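Local coordinates for protein beta-lactamase (Sphaerobacter thermophilus, PDB 4EWF) that probably hydrolyses the amide bond of beta-lactams to give substituted beta-amino acids, as a member of the class A beta-lactamase family, at residues A[22-31]-A[41-49]. Sequence-based numbering, arbitrary orientation.
Sequences EATGGTVGAT and RHNGDRRFR
H42 reaches past the end of its own strand to E22: its NE2 donates to E22 OE2 at 3.0 Å, in the plane of the imidazole but from above the plane of the carboxylate. The same oxygen accepts V28 N at 2.8 Å, through its anti lone pair, so one carboxylate oxygen joins the ring to the start of strand 27-33. H42 CG lies anti to the backbone N (chi1 175°), which carries the ring along the sheet surface with CD2 3.1 Å from V28 O. That carbonyl is taken by N43, whose ND2 donates at 2.9 Å (163° at the hydrogen), standing in for a main-chain donor where the hairpin pairing stops.

The regular pairing is antiparallel. A30 and H42 form the hydrogen-bonded pair, A30 N to H42 O at 2.8 Å and H42 N to A30 O at 2.9 Å, and T31 faces R41 in the next, non-hydrogen-bonded pair. The T31 CG2 methyl packs 3.5 Å from R41 NH1, while T31 OG1 hydrogen-bonds to D165 OD1 and R41 NH1 forms a salt bridge with the same oxygen.

Beyond N43 a type I turn to R46 leads the chain away and brings it back on the face of strand 27-33 opposite the H42 ring. R46, extended from CG to NE, lays one guanidinium face over the methyl of T27, CG2 sitting 3.6 Å from CZ. F48 pushes its CZ against the backbone at G29, where the absence of a side chain makes room.

The hairpin edges the five-stranded antiparallel sheet of the class A beta-lactamase alpha-beta-alpha sandwich, strand 39-42 outermost and 27-33 paired inward with 235-244. Helix 12-22 covers the face bearing V28 and H42, whereas T31 and F48 rest on helix 164-175.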
ATOM      1  N   GLU A  22      -1.816  19.156  -7.583  1.00 19.60           N
ATOM      2  CA  GLU A  22      -1.709  20.093  -6.464  1.00 25.20           C
ATOM      3  C   GLU A  22      -2.300  21.472  -6.751  1.00 27.79           C
ATOM      4  O   GLU A  22      -2.340  22.341  -5.868  1.00 24.05           O
ATOM      5  CB  GLU A  22      -0.247  20.250  -6.047  1.00 25.99           C
ATOM      6  CG  GLU A  22       0.381  18.971  -5.540  1.00 21.63           C
ATOM      7  CD  GLU A  22       1.800  19.179  -5.042  1.00 27.86           C
ATOM      8  OE1 GLU A  22       2.517  20.032  -5.615  1.00 25.45           O
ATOM      9  OE2 GLU A  22       2.201  18.494  -4.068  1.00 25.28           O
ATOM     10  N   ALA A  23      -2.759  21.674  -7.980  1.00 26.61           N
ATOM     11  CA  ALA A  23      -3.198  22.987  -8.416  1.00 33.85           C
ATOM     12  C   ALA A  23      -4.354  23.561  -7.588  1.00 38.96           C
ATOM     13  O   ALA A  23      -4.463  24.775  -7.449  1.00 38.83           O
ATOM     14  CB  ALA A  23      -3.553  22.965  -9.905  1.00 38.68           C
ATOM     15  N   THR A  24      -5.219  22.708  -7.045  1.00 31.12           N
ATOM     16  CA  THR A  24      -6.335  23.222  -6.250  1.00 38.93           C
ATOM     17  C   THR A  24      -6.011  23.364  -4.758  1.00 43.54           C
ATOM     18  O   THR A  24      -6.898  23.619  -3.948  1.00 48.54           O
ATOM     19  CB  THR A  24      -7.637  22.410  -6.452  1.00 43.01           C
ATOM     20  OG1 THR A  24      -7.378  21.017  -6.242  1.00 46.61           O
ATOM     21  CG2 THR A  24      -8.178  22.619  -7.863  1.00 42.76           C
ATOM     22  N   GLY A  25      -4.744  23.205  -4.395  1.00 34.72           N
ATOM     23  CA  GLY A  25      -4.318  23.500  -3.039  1.00 38.49           C
ATOM     24  C   GLY A  25      -3.984  22.284  -2.187  1.00 34.46           C
ATOM     25  O   GLY A  25      -3.489  22.430  -1.065  1.00 31.34           O
ATOM     26  N   GLY A  26      -4.233  21.088  -2.710  1.00 27.11           N
ATOM     27  CA  GLY A  26      -3.872  19.876  -1.997  1.00 24.77           C
ATOM     28  C   GLY A  26      -2.384  19.576  -2.109  1.00 26.48           C
ATOM     29  O   GLY A  26      -1.621  20.343  -2.698  1.00 25.76           O
ATOM     30  N   THR A  27      -1.971  18.441  -1.563  1.00 19.98           N
ATOM     31  CA  THR A  27      -0.558  18.066  -1.543  1.00 20.81           C
ATOM     32  C   THR A  27      -0.351  16.653  -2.044  1.00 21.44           C
ATOM     33  O   THR A  27      -1.117  15.751  -1.701  1.00 20.10           O
ATOM     34  CB  THR A  27       0.014  18.173  -0.095  1.00 26.49           C
ATOM     35  OG1 THR A  27      -0.084  19.530   0.340  1.00 28.43           O
ATOM     36  CG2 THR A  27       1.494  17.739  -0.042  1.00 24.38           C
ATOM     37  N   VAL A  28       0.710  16.456  -2.827  1.00 21.25           N
ATOM     38  CA  VAL A  28       1.103  15.122  -3.285  1.00 19.84           C
ATOM     39  C   VAL A  28       2.491  14.768  -2.733  1.00 21.20           C
ATOM     40  O   VAL A  28       3.373  15.625  -2.644  1.00 17.19           O
ATOM     41  CB  VAL A  28       1.131  15.060  -4.844  1.00 22.60           C
ATOM     42  CG1 VAL A  28       1.762  13.744  -5.351  1.00 16.46           C
ATOM     43  CG2 VAL A  28      -0.286  15.236  -5.408  1.00 20.57           C
ATOM     44  N   GLY A  29       2.670  13.516  -2.329  1.00 18.18           N
ATOM     45  CA  GLY A  29       3.991  12.993  -2.012  1.00 15.76           C
ATOM     46  C   GLY A  29       4.172  11.787  -2.915  1.00 21.37           C
ATOM     47  O   GLY A  29       3.266  10.956  -3.031  1.00 19.95           O
ATOM     48  N   ALA A  30       5.324  11.694  -3.574  1.00 21.15           N
ATOM     49  CA  ALA A  30       5.565  10.610  -4.523  1.00 20.55           C
ATOM     50  C   ALA A  30       7.028  10.228  -4.533  1.00 24.70           C
ATOM     51  O   ALA A  30       7.912  11.087  -4.623  1.00 23.04           O
ATOM     52  CB  ALA A  30       5.135  11.021  -5.926  1.00 21.93           C
ATOM     53  N   THR A  31       7.274   8.929  -4.450  1.00 17.59           N
ATOM     54  CA  THR A  31       8.596   8.372  -4.642  1.00 21.35           C
ATOM     55  C   THR A  31       8.431   7.228  -5.630  1.00 19.98           C
ATOM     56  O   THR A  31       7.685   6.291  -5.385  1.00 19.28           O
ATOM     57  CB  THR A  31       9.196   7.870  -3.302  1.00 20.32           C
ATOM     58  OG1 THR A  31       9.383   8.987  -2.426  1.00 25.95           O
ATOM     59  CG2 THR A  31      10.542   7.195  -3.527  1.00 16.74           C
ATOM     60  N   ARG A  41      11.471  11.870  -6.784  1.00 18.92           N
ATOM     61  CA  ARG A  41      10.965  12.214  -5.461  1.00 22.38           C
ATOM     62  C   ARG A  41      10.311  13.593  -5.498  1.00 25.93           C
ATOM     63  O   ARG A  41      10.887  14.564  -6.007  1.00 21.02           O
ATOM     64  CB  ARG A  41      12.100  12.229  -4.418  1.00 26.45           C
ATOM     65  CG  ARG A  41      12.721  10.874  -4.123  1.00 32.13           C
ATOM     66  CD  ARG A  41      13.653  10.911  -2.889  1.00 31.11           C
ATOM     67  NE  ARG A  41      14.649   9.842  -2.964  1.00 45.79           N
ATOM     68  CZ  ARG A  41      14.491   8.633  -2.432  1.00 51.63           C
ATOM     69  NH1 ARG A  41      13.386   8.338  -1.767  1.00 50.97           N
ATOM     70  NH2 ARG A  41      15.442   7.720  -2.556  1.00 60.36           N
ATOM     71  N   HIS A  42       9.104  13.665  -4.955  1.00 20.29           N
ATOM     72  CA  HIS A  42       8.431  14.927  -4.707  1.00 23.75           C
ATOM     73  C   HIS A  42       7.815  14.819  -3.319  1.00 24.70           C
ATOM     74  O   HIS A  42       6.948  13.957  -3.085  1.00 19.85           O
ATOM     75  CB  HIS A  42       7.336  15.163  -5.750  1.00 20.56           C
ATOM     76  CG  HIS A  42       6.514  16.384  -5.493  1.00 26.57           C
ATOM     77  ND1 HIS A  42       6.883  17.635  -5.940  1.00 26.50           N
ATOM     78  CD2 HIS A  42       5.344  16.546  -4.829  1.00 20.02           C
ATOM     79  CE1 HIS A  42       5.972  18.516  -5.565  1.00 25.81           C
ATOM     80  NE2 HIS A  42       5.032  17.882  -4.885  1.00 24.86           N
ATOM     81  N   ASN A  43       8.271  15.663  -2.395  1.00 17.17           N
ATOM     82  CA  ASN A  43       7.829  15.574  -0.989  1.00 19.47           C
ATOM     83  C   ASN A  43       8.050  14.158  -0.476  1.00 21.91           C
ATOM     84  O   ASN A  43       7.210  13.589   0.237  1.00 18.19           O
ATOM     85  CB  ASN A  43       6.346  15.935  -0.859  1.00 19.94           C
ATOM     86  CG  ASN A  43       6.090  17.417  -0.986  1.00 23.22           C
ATOM     87  OD1 ASN A  43       6.936  18.225  -0.632  1.00 19.66           O
ATOM     88  ND2 ASN A  43       4.907  17.783  -1.482  1.00 19.77           N
ATOM     89  N   GLY A  44       9.176  13.578  -0.874  1.00 24.48           N
ATOM     90  CA  GLY A  44       9.442  12.180  -0.608  1.00 24.93           C
ATOM     91  C   GLY A  44       9.541  11.868   0.861  1.00 23.93           C
ATOM     92  O   GLY A  44       9.228  10.742   1.266  1.00 18.30           O
ATOM     93  N   ASP A  45       9.981  12.855   1.651  1.00 18.08           N
ATOM     94  CA  ASP A  45      10.165  12.660   3.092  1.00 21.31           C
ATOM     95  C   ASP A  45       9.102  13.381   3.928  1.00 21.54           C
ATOM     96  O   ASP A  45       9.246  13.534   5.152  1.00 20.26           O
ATOM     97  CB  ASP A  45      11.574  13.080   3.532  1.00 24.06           C
ATOM     98  CG  ASP A  45      11.836  14.566   3.345  1.00 34.59           C
ATOM     99  OD1 ASP A  45      10.980  15.280   2.781  1.00 34.37           O
ATOM    100  OD2 ASP A  45      12.924  15.016   3.764  1.00 39.68           O
ATOM    101  N   ARG A  46       8.049  13.847   3.263  1.00 19.27           N
ATOM    102  CA  ARG A  46       6.965  14.566   3.952  1.00 18.46           C
ATOM    103  C   ARG A  46       6.027  13.550   4.610  1.00 19.41           C
ATOM    104  O   ARG A  46       5.801  12.480   4.065  1.00 16.10           O
ATOM    105  CB  ARG A  46       6.179  15.440   2.956  1.00 16.74           C
ATOM    106  CG  ARG A  46       4.982  16.170   3.589  1.00 16.28           C
ATOM    107  CD  ARG A  46       4.469  17.322   2.709  1.00 21.29           C
ATOM    108  NE  ARG A  46       3.240  17.909   3.246  1.00 22.72           N
ATOM    109  CZ  ARG A  46       2.819  19.151   3.005  1.00 19.52           C
ATOM    110  NH1 ARG A  46       1.669  19.574   3.520  1.00 22.28           N
ATOM    111  NH2 ARG A  46       3.535  19.966   2.243  1.00 20.31           N
ATOM    112  N   ARG A  47       5.499  13.880   5.786  1.00 18.02           N
ATOM    113  CA  ARG A  47       4.629  12.972   6.527  1.00 17.25           C
ATOM    114  C   ARG A  47       3.160  13.093   6.101  1.00 18.87           C
ATOM    115  O   ARG A  47       2.597  14.185   6.126  1.00 18.76           O
ATOM    116  CB  ARG A  47       4.756  13.251   8.028  1.00 18.05           C
ATOM    117  CG  ARG A  47       6.176  13.100   8.563  1.00 21.72           C
ATOM    118  CD  ARG A  47       6.353  13.790   9.934  1.00 27.39           C
ATOM    119  NE  ARG A  47       7.717  13.660  10.441  1.00 27.42           N
ATOM    120  CZ  ARG A  47       8.604  14.652  10.507  1.00 34.38           C
ATOM    121  NH1 ARG A  47       8.282  15.892  10.111  1.00 27.11           N
ATOM    122  NH2 ARG A  47       9.818  14.410  10.995  1.00 36.43           N
ATOM    123  N   PHE A  48       2.564  11.967   5.705  1.00 18.41           N
ATOM    124  CA  PHE A  48       1.150  11.880   5.324  1.00 16.20           C
ATOM    125  C   PHE A  48       0.455  10.841   6.226  1.00 22.80           C
ATOM    126  O   PHE A  48       1.115   9.952   6.764  1.00 19.01           O
ATOM    127  CB  PHE A  48       1.037  11.361   3.880  1.00 14.32           C
ATOM    128  CG  PHE A  48       1.601  12.307   2.849  1.00 18.71           C
ATOM    129  CD1 PHE A  48       0.762  13.164   2.152  1.00 21.95           C
ATOM    130  CD2 PHE A  48       2.964  12.349   2.601  1.00 15.54           C
ATOM    131  CE1 PHE A  48       1.269  14.052   1.197  1.00 19.96           C
ATOM    132  CE2 PHE A  48       3.495  13.241   1.646  1.00 17.57           C
ATOM    133  CZ  PHE A  48       2.639  14.091   0.949  1.00 18.49           C
ATOM    134  N   ARG A  49      -0.866  10.922   6.362  1.00 17.82           N
ATOM    135  CA  ARG A  49      -1.603   9.828   6.998  1.00 20.43           C
ATOM    136  C   ARG A  49      -1.464   8.595   6.125  1.00 21.83           C
ATOM    137  O   ARG A  49      -1.672   8.645   4.908  1.00 24.12           O
ATOM    138  CB  ARG A  49      -3.089  10.178   7.205  1.00 18.56           C
ATOM    139  CG  ARG A  49      -3.302  11.382   8.128  1.00 21.16           C
ATOM    140  CD  ARG A  49      -4.789  11.679   8.374  1.00 29.67           C
ATOM    141  NE  ARG A  49      -4.951  13.039   8.880  1.00 30.51           N
ATOM    142  CZ  ARG A  49      -4.862  13.365  10.159  1.00 33.87           C
ATOM    143  NH1 ARG A  49      -4.633  12.427  11.068  1.00 36.19           N
ATOM    144  NH2 ARG A  49      -5.013  14.619  10.533  1.00 36.78           N
TER